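PHOX (Pseudomonas fluorescens, PDB 4A9V) is an alkaline phosphatase of beta-propeller fold that hydrolyses phosphate monoesters using a complex iron-calcium cofactor. Local coordinates at residues A[198-203]-A[240-245]; A[264-269]-A[299-304]; A[359-362]-A[366-369]. All blocks are in the same frame, centred on the assembly; numbering follows the deposited sequence.

In the fold
Following the chain from its N terminus, the three contacts come in series, each closing before the next opens, so none nests within or crosses another. Interaction 1 closes the long excursion that leaves strand 189-193, passes through helix 211-216 and returns to strand 249-252. Interaction 2 joins the loop after strand 262-264 to strand 296-303, two strands further along the next sheet from its edge strand 276-279. Interaction 3 closes the short turn leading into helix 364-369. Arg269 ties them together: its NH2 donates to Leu243 O of interaction 1, while its N and NH1 donate to Leu368 O and Ile369 O at the end of that helix.

Interaction 1. Residues A[198-203]-A[240-245]; sequences DCFGSS and PNELNR
Phe200 and Leu243 are the residues whose backbones come nearest, with CA atoms 7.5 Å apart, so side chains rather than main chains make this contact. Both segments belong to a long excursion between strands 189-193 and 249-252, neighbours in one sheet of the beta-propeller. Residues 198-203 leave a 3-10 turn at Cys199 and run on as loop; residues 240-244 form a second 3-10 turn, in which Leu243 N donates to Pro240 O over 3.2 Å.

The flat ring of Phe200 suits a site that offers it two different surfaces. Over one face sits the CD1 methyl of Leu243, displaced toward the rim, a CH-pi contact with CD1 3.8 Å from the ring centroid. Leu243 brings that methyl across with CG anti to the backbone N (chi1 -161°). At the ring edge, in its plane, Glu242 CG packs 3.7 Å from Phe200 CE2. Glu242 thus gives its aliphatic part to the ring, and a bend at chi2 sends the carboxylate on to polar partners: OE2 forms a salt bridge with Arg233 and hydrogen-bonds His246, while Arg245 NE donates to Glu242 OE1 at 2.8 Å in a salt bridge, approaching from 43° out of the carboxylate plane.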
loop_
_atom_site.group_PDB
_atom_site.type_symbol
_atom_site.label_atom_id
_atom_site.label_comp_id
_atom_site.label_asym_id
_atom_site.label_seq_id
_atom_site.Cartn_x
_atom_site.Cartn_y
_atom_site.Cartn_z
ATOM N N ASP A 198 -5.072 13.784 -4.689
ATOM C CA ASP A 198 -4.413 14.193 -5.935
ATOM C C ASP A 198 -5.426 14.378 -7.059
ATOM O O ASP A 198 -5.171 15.111 -8.017
ATOM C CB ASP A 198 -3.405 13.131 -6.377
ATOM C CG ASP A 198 -2.190 13.042 -5.474
ATOM O OD1 ASP A 198 -2.122 13.761 -4.453
ATOM O OD2 ASP A 198 -1.293 12.236 -5.800
ATOM N N CYS A 199 -6.515 13.617 -6.991
ATOM C CA CYS A 199 -7.474 13.501 -8.084
ATOM C C CYS A 199 -8.485 14.637 -8.119
ATOM O O CYS A 199 -9.275 14.720 -9.052
ATOM C CB CYS A 199 -8.210 12.170 -7.964
ATOM S SG CYS A 199 -7.131 10.739 -8.088
ATOM N N PHE A 200 -8.503 15.460 -7.073
ATOM C CA PHE A 200 -9.479 16.537 -6.958
ATOM C C PHE A 200 -8.854 17.870 -7.334
ATOM O O PHE A 200 -7.656 18.077 -7.181
ATOM C CB PHE A 200 -10.023 16.589 -5.531
ATOM C CG PHE A 200 -10.878 15.405 -5.174
ATOM C CD1 PHE A 200 -10.302 14.194 -4.814
ATOM C CD2 PHE A 200 -12.260 15.474 -5.282
ATOM C CE1 PHE A 200 -11.089 13.084 -4.577
ATOM C CE2 PHE A 200 -13.053 14.368 -5.045
ATOM C CZ PHE A 200 -12.463 13.164 -4.707
ATOM N N GLY A 201 -9.670 18.751 -7.887
ATOM C CA GLY A 201 -9.246 20.116 -8.156
ATOM C C GLY A 201 -10.438 21.034 -8.045
ATOM O O GLY A 201 -11.440 20.667 -7.439
ATOM N N SER A 202 -10.346 22.219 -8.632
ATOM C CA SER A 202 -11.484 23.103 -8.673
ATOM C C SER A 202 -11.462 23.906 -9.957
ATOM O O SER A 202 -10.393 24.279 -10.450
ATOM C CB SER A 202 -11.482 24.052 -7.476
ATOM O OG SER A 202 -12.584 24.939 -7.558
ATOM N N SER A 203 -12.648 24.192 -10.479
ATOM C CA SER A 203 -12.785 25.112 -11.595
ATOM C C SER A 203 -12.476 26.552 -11.191
ATOM O O SER A 203 -12.295 27.402 -12.050
ATOM C CB SER A 203 -14.185 25.010 -12.199
ATOM O OG SER A 203 -15.194 25.031 -11.206
ATOM N N PRO A 240 -17.736 19.575 -2.959
ATOM C CA PRO A 240 -16.655 19.509 -1.980
ATOM C C PRO A 240 -16.715 18.299 -1.051
ATOM O O PRO A 240 -15.677 17.797 -0.631
ATOM C CB PRO A 240 -16.815 20.813 -1.194
ATOM C CG PRO A 240 -18.244 21.193 -1.379
ATOM C CD PRO A 240 -18.566 20.778 -2.785
ATOM N N ASN A 241 -17.907 17.806 -0.734
ATOM C CA ASN A 241 -17.987 16.669 0.179
ATOM C C ASN A 241 -17.560 15.367 -0.471
ATOM O O ASN A 241 -17.322 14.384 0.235
ATOM C CB ASN A 241 -19.379 16.495 0.774
ATOM C CG ASN A 241 -19.703 17.531 1.832
ATOM O OD1 ASN A 241 -18.848 18.318 2.245
ATOM N ND2 ASN A 241 -20.928 17.490 2.323
ATOM N N GLU A 242 -17.381 15.351 -1.790
ATOM C CA GLU A 242 -16.826 14.153 -2.416
ATOM C C GLU A 242 -15.435 13.842 -1.868
ATOM O O GLU A 242 -15.073 12.675 -1.753
ATOM C CB GLU A 242 -16.799 14.268 -3.942
ATOM C CG GLU A 242 -16.419 12.973 -4.656
ATOM C CD GLU A 242 -17.458 11.871 -4.560
ATOM O OE1 GLU A 242 -18.563 12.120 -4.035
ATOM O OE2 GLU A 242 -17.163 10.740 -5.022
ATOM N N LEU A 243 -14.683 14.866 -1.464
ATOM C CA LEU A 243 -13.365 14.643 -0.859
ATOM C C LEU A 243 -13.452 13.758 0.386
ATOM O O LEU A 243 -12.480 13.095 0.749
ATOM C CB LEU A 243 -12.732 15.993 -0.506
ATOM C CG LEU A 243 -11.215 15.970 -0.294
ATOM C CD1 LEU A 243 -10.488 15.798 -1.617
ATOM C CD2 LEU A 243 -10.737 17.220 0.425
ATOM N N ASN A 244 -14.583 13.806 1.085
ATOM C CA ASN A 244 -14.740 13.069 2.333
ATOM C C ASN A 244 -15.091 11.603 2.126
ATOM O O ASN A 244 -14.996 10.805 3.059
ATOM C CB ASN A 244 -15.804 13.721 3.205
ATOM C CG ASN A 244 -15.439 15.124 3.603
ATOM O OD1 ASN A 244 -14.266 15.450 3.747
ATOM N ND2 ASN A 244 -16.445 15.974 3.761
ATOM N N ARG A 245 -15.485 11.251 0.906
ATOM C CA ARG A 245 -16.003 9.924 0.595
ATOM C C ARG A 245 -14.910 9.010 0.022
ATOM O O ARG A 245 -15.192 7.885 -0.400
ATOM C CB ARG A 245 -17.200 10.055 -0.346
ATOM C CG ARG A 245 -18.414 10.657 0.364
ATOM C CD ARG A 245 -19.236 11.593 -0.501
ATOM N NE ARG A 245 -19.739 10.959 -1.716
ATOM C CZ ARG A 245 -20.812 10.181 -1.763
ATOM N NH1 ARG A 245 -21.525 9.953 -0.670
ATOM N NH2 ARG A 245 -21.174 9.628 -2.911
#

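Interaction 2. Residues A[264-269]-A[299-304]; sequences RTALGR and YKFVSR. With EDO (1,2-ethanediol), chain M.
Leu267 and Phe301 meet where a loop turn settles on a strand, and their CA atoms lie 6.1 Å apart. The main interaction is CH-pi: Leu267 CD1 stands over the centre of the Phe301 ring, 3.6 Å from the centroid and 9° off the ring normal. Phe301 turns its ring up to this methyl with CG anti to the backbone N (chi1 176°), and a branched leucine can set one methyl on the face while CG rests near Phe301 CB. Apolar packing adds Ala266, whose small CB reaches Phe301 CE1 at 3.8 Å. The carbonyl Ala266 O also comes 3.5 Å from Phe301 CD1, obliquely to the ring.

Backbone hydrogen bonds shape the loop. Leu267 N donates to Arg264 O and Gly268 N to Thr265 O, a tight turn that brings Ala266 and Leu267 to the ring together. Gly268 follows with phi of +87°, a conformation that suits a residue lacking CB.

Polar contacts lie at the start of the segment. Arg264 forms salt bridges with Glu251 and Asp320, and its NH2 makes a weak hydrogen bond to O2 of a bound 1,2-ethanediol, 2.7 Å away at the guanidinium edge. The aromatic contact joins two successive sheets of the beta-propeller, seating the loop that leaves strand 262-264 against strand 296-303, third in order across the following sheet counting from its edge strand 276-279.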
loop_
_atom_site.group_PDB
_atom_site.type_symbol
_atom_site.label_atom_id
_atom_site.label_comp_id
_atom_site.label_asym_id
_atom_site.label_seq_id
_atom_site.Cartn_x
_atom_site.Cartn_y
_atom_site.Cartn_z
ATOM N N ARG A 264 -15.044 1.218 5.112
ATOM C CA ARG A 264 -15.152 0.947 6.541
ATOM C C ARG A 264 -14.696 2.180 7.332
ATOM O O ARG A 264 -13.522 2.325 7.674
ATOM C CB ARG A 264 -14.319 -0.284 6.907
ATOM C CG ARG A 264 -14.824 -1.566 6.264
ATOM C CD ARG A 264 -16.207 -1.952 6.769
ATOM N NE ARG A 264 -16.645 -3.236 6.234
ATOM C CZ ARG A 264 -17.859 -3.747 6.406
ATOM N NH1 ARG A 264 -18.749 -3.118 7.162
ATOM N NH2 ARG A 264 -18.178 -4.890 5.829
ATOM N N THR A 265 -15.629 3.085 7.611
ATOM C CA THR A 265 -15.266 4.374 8.182
ATOM C C THR A 265 -14.733 4.300 9.619
ATOM O O THR A 265 -14.052 5.227 10.058
ATOM C CB THR A 265 -16.391 5.425 8.075
ATOM O OG1 THR A 265 -17.523 5.032 8.865
ATOM C CG2 THR A 265 -16.803 5.637 6.622
ATOM N N ALA A 266 -14.995 3.212 10.341
ATOM C CA ALA A 266 -14.442 3.073 11.686
ATOM C C ALA A 266 -12.916 3.041 11.691
ATOM O O ALA A 266 -12.299 3.280 12.725
ATOM C CB ALA A 266 -14.994 1.840 12.385
ATOM N N LEU A 267 -12.304 2.723 10.553
ATOM C CA LEU A 267 -10.849 2.634 10.461
ATOM C C LEU A 267 -10.202 3.976 10.101
ATOM O O LEU A 267 -8.977 4.081 10.072
ATOM C CB LEU A 267 -10.431 1.543 9.464
ATOM C CG LEU A 267 -10.411 0.108 10.000
ATOM C CD1 LEU A 267 -11.773 -0.350 10.515
ATOM C CD2 LEU A 267 -9.901 -0.842 8.925
ATOM N N GLY A 268 -11.015 5.022 9.954
ATOM C CA GLY A 268 -10.497 6.380 9.816
ATOM C C GLY A 268 -10.167 6.773 8.384
ATOM O O GLY A 268 -9.953 5.909 7.526
ATOM N N ARG A 269 -10.132 8.081 8.142
ATOM C CA ARG A 269 -9.837 8.635 6.825
ATOM C C ARG A 269 -8.472 9.309 6.843
ATOM O O ARG A 269 -8.215 10.187 7.673
ATOM C CB ARG A 269 -10.915 9.651 6.425
ATOM C CG ARG A 269 -10.609 10.390 5.136
ATOM C CD ARG A 269 -11.828 11.158 4.667
ATOM N NE ARG A 269 -11.508 12.140 3.638
ATOM C CZ ARG A 269 -11.090 13.377 3.878
ATOM N NH1 ARG A 269 -10.899 13.803 5.116
ATOM N NH2 ARG A 269 -10.795 14.171 2.862
ATOM N N TYR A 299 -1.461 4.336 12.899
ATOM C CA TYR A 299 -2.753 4.090 13.538
ATOM C C TYR A 299 -2.965 2.594 13.809
ATOM O O TYR A 299 -2.293 1.730 13.240
ATOM C CB TYR A 299 -3.902 4.609 12.660
ATOM C CG TYR A 299 -3.878 6.099 12.406
ATOM C CD1 TYR A 299 -3.042 6.649 11.437
ATOM C CD2 TYR A 299 -4.758 6.950 13.063
ATOM C CE1 TYR A 299 -3.047 8.009 11.177
ATOM C CE2 TYR A 299 -4.789 8.305 12.785
ATOM C CZ TYR A 299 -3.931 8.830 11.853
ATOM O OH TYR A 299 -3.990 10.182 11.603
ATOM N N LYS A 300 -3.953 2.295 14.646
ATOM C CA LYS A 300 -4.296 0.926 15.030
ATOM C C LYS A 300 -5.790 0.881 15.332
ATOM O O LYS A 300 -6.271 1.617 16.186
ATOM C CB LYS A 300 -3.499 0.527 16.272
ATOM C CG LYS A 300 -3.834 -0.823 16.870
ATOM C CD LYS A 300 -3.215 -0.906 18.260
ATOM C CE LYS A 300 -3.402 -2.256 18.929
ATOM N NZ LYS A 300 -2.868 -2.222 20.319
ATOM N N PHE A 301 -6.504 -0.012 14.664
ATOM C CA PHE A 301 -7.912 -0.242 14.955
ATOM C C PHE A 301 -8.055 -1.573 15.676
ATOM O O PHE A 301 -7.433 -2.563 15.293
ATOM C CB PHE A 301 -8.719 -0.278 13.657
ATOM C CG PHE A 301 -10.174 -0.608 13.859
ATOM C CD1 PHE A 301 -11.072 0.361 14.277
ATOM C CD2 PHE A 301 -10.635 -1.897 13.656
ATOM C CE1 PHE A 301 -12.398 0.040 14.505
ATOM C CE2 PHE A 301 -11.969 -2.207 13.833
ATOM C CZ PHE A 301 -12.854 -1.236 14.258
ATOM N N VAL A 302 -8.881 -1.591 16.714
ATOM C CA VAL A 302 -9.199 -2.832 17.420
ATOM C C VAL A 302 -10.711 -3.017 17.447
ATOM O O VAL A 302 -11.438 -2.127 17.880
ATOM C CB VAL A 302 -8.669 -2.821 18.866
ATOM C CG1 VAL A 302 -8.968 -4.149 19.541
ATOM C CG2 VAL A 302 -7.176 -2.507 18.886
ATOM N N SER A 303 -11.196 -4.140 16.929
ATOM C CA SER A 303 -12.633 -4.346 16.821
ATOM C C SER A 303 -13.286 -4.482 18.188
ATOM O O SER A 303 -12.671 -4.919 19.160
ATOM C CB SER A 303 -12.960 -5.558 15.943
ATOM O OG SER A 303 -12.566 -6.778 16.534
ATOM N N ARG A 304 -14.577 -4.186 18.223
ATOM C CA ARG A 304 -15.407 -4.446 19.393
ATOM C C ARG A 304 -15.601 -5.940 19.599
ATOM O O ARG A 304 -15.485 -6.438 20.716
ATOM C CB ARG A 304 -16.768 -3.775 19.208
ATOM C CG ARG A 304 -17.741 -3.970 20.364
ATOM C CD ARG A 304 -19.149 -3.533 19.987
ATOM N NE ARG A 304 -19.694 -4.382 18.932
ATOM C CZ ARG A 304 -20.790 -4.110 18.233
ATOM N NH1 ARG A 304 -21.430 -2.960 18.401
ATOM N NH2 ARG A 304 -21.192 -4.962 17.299
HETATM C C1 EDO M . -17.084 -7.313 1.924
HETATM O O1 EDO M . -17.349 -8.638 2.399
HETATM C C2 EDO M . -17.373 -6.315 3.039
HETATM O O2 EDO M . -18.021 -6.998 4.120
#

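Interaction 3. Residues A[359-362]-A[366-369]; sequences SGFA and EVLI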
loop_
_atom_site.group_PDB
_atom_site.type_symbol
_atom_site.label_atom_id
_atom_site.label_comp_id
_atom_site.label_asym_id
_atom_site.label_seq_id
_atom_site.Cartn_x
_atom_site.Cartn_y
_atom_site.Cartn_z
ATOM N N SER A 359 -12.383 21.493 20.184
ATOM C CA SER A 359 -11.252 21.245 19.292
ATOM C C SER A 359 -11.722 20.879 17.885
ATOM O O SER A 359 -10.901 20.607 17.008
ATOM C CB SER A 359 -10.339 20.148 19.857
ATOM O OG SER A 359 -11.055 18.950 20.097
ATOM N N GLY A 360 -13.017 21.057 17.631
ATOM C CA GLY A 360 -13.535 21.127 16.266
ATOM C C GLY A 360 -14.237 19.863 15.797
ATOM O O GLY A 360 -14.421 19.664 14.601
ATOM N N PHE A 361 -14.587 18.982 16.731
ATOM C CA PHE A 361 -15.218 17.710 16.379
ATOM C C PHE A 361 -16.601 17.626 17.012
ATOM O O PHE A 361 -16.738 17.618 18.233
ATOM C CB PHE A 361 -14.359 16.538 16.851
ATOM C CG PHE A 361 -12.937 16.604 16.380
ATOM C CD1 PHE A 361 -11.988 17.286 17.113
ATOM C CD2 PHE A 361 -12.571 16.058 15.163
ATOM C CE1 PHE A 361 -10.696 17.416 16.651
ATOM C CE2 PHE A 361 -11.269 16.145 14.719
ATOM C CZ PHE A 361 -10.339 16.860 15.443
ATOM N N ALA A 362 -17.630 17.620 16.176
ATOM C CA ALA A 362 -19.003 17.638 16.671
ATOM C C ALA A 362 -19.425 16.280 17.223
ATOM O O ALA A 362 -20.338 16.185 18.045
ATOM C CB ALA A 362 -19.952 18.071 15.566
ATOM N N GLU A 366 -17.098 12.875 12.702
ATOM C CA GLU A 366 -16.104 13.885 12.349
ATOM C C GLU A 366 -14.693 13.528 12.797
ATOM O O GLU A 366 -13.724 13.842 12.116
ATOM C CB GLU A 366 -16.515 15.245 12.910
ATOM C CG GLU A 366 -17.777 15.779 12.260
ATOM C CD GLU A 366 -18.065 17.238 12.569
ATOM O OE1 GLU A 366 -17.280 17.888 13.294
ATOM O OE2 GLU A 366 -19.036 17.766 11.989
ATOM N N VAL A 367 -14.576 12.866 13.943
ATOM C CA VAL A 367 -13.292 12.348 14.392
ATOM C C VAL A 367 -12.685 11.427 13.337
ATOM O O VAL A 367 -11.487 11.491 13.061
ATOM C CB VAL A 367 -13.429 11.621 15.747
ATOM C CG1 VAL A 367 -12.105 10.995 16.157
ATOM C CG2 VAL A 367 -13.919 12.587 16.817
ATOM N N LEU A 368 -13.511 10.573 12.746
ATOM C CA LEU A 368 -13.030 9.597 11.770
ATOM C C LEU A 368 -12.740 10.238 10.408
ATOM O O LEU A 368 -11.699 9.983 9.800
ATOM C CB LEU A 368 -14.053 8.470 11.625
ATOM C CG LEU A 368 -14.267 7.650 12.900
ATOM C CD1 LEU A 368 -15.519 6.801 12.765
ATOM C CD2 LEU A 368 -13.047 6.805 13.211
ATOM N N ILE A 369 -13.638 11.102 9.945
ATOM C CA ILE A 369 -13.457 11.789 8.671
ATOM C C ILE A 369 -12.203 12.668 8.726
ATOM O O ILE A 369 -11.481 12.802 7.738
ATOM C CB ILE A 369 -14.716 12.611 8.319
ATOM C CG1 ILE A 369 -15.929 11.691 8.137
ATOM C CG2 ILE A 369 -14.490 13.443 7.066
ATOM C CD1 ILE A 369 -17.259 12.416 8.169
#
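Glu366 turns back from its helix toward Ala362, four residues earlier, and its side chain can be traced outward from the backbone. CB lies 4.2 Å from Ala362 N. CG stands anti to the carbonyl carbon (chi1 -66°), and the chain beyond it is extended, which carries the carboxylate to Ala362, just before the helix. There CD packs 3.6 Å from the Ala362 methyl. Of the two oxygens, OE1 does the polar work: Ala362 N donates to Glu366 OE1 over 2.9 Å in a nearly straight bond of 170°, coming in 61° out of the carboxylate plane. OE2 rests against the same methyl. Glutamate is long enough to span this gap, and the small methyl of Ala362 lets the carboxylate come up close beside the backbone N.

The setting is the N-terminal end of helix 364-369. Asp363 OD1 accepts from Glu366 N, as the N-cap residue does in a capping box, while the carboxylate of Glu366 accepts from Ala362 N, one residue before Asp363.

Next to this pair, one residue back from Ala362 and one on from Glu366, Phe361 and Val367 pack with their side chains at about a right angle. Phe361 CB touches Val367 CG2 at 4.0 Å, while Phe361 CD2 lies 3.9 Å from Val367 CA, and Glu366 O sits at the ring edge, in its plane. Helix 371-377 supplies Leu373, Ala374 and Val377 to the same phenylalanine, whose large apolar ring suits this buried place. Gly360 precedes it with a positive phi, at which a CB would press on the carbonyl O of Ser359.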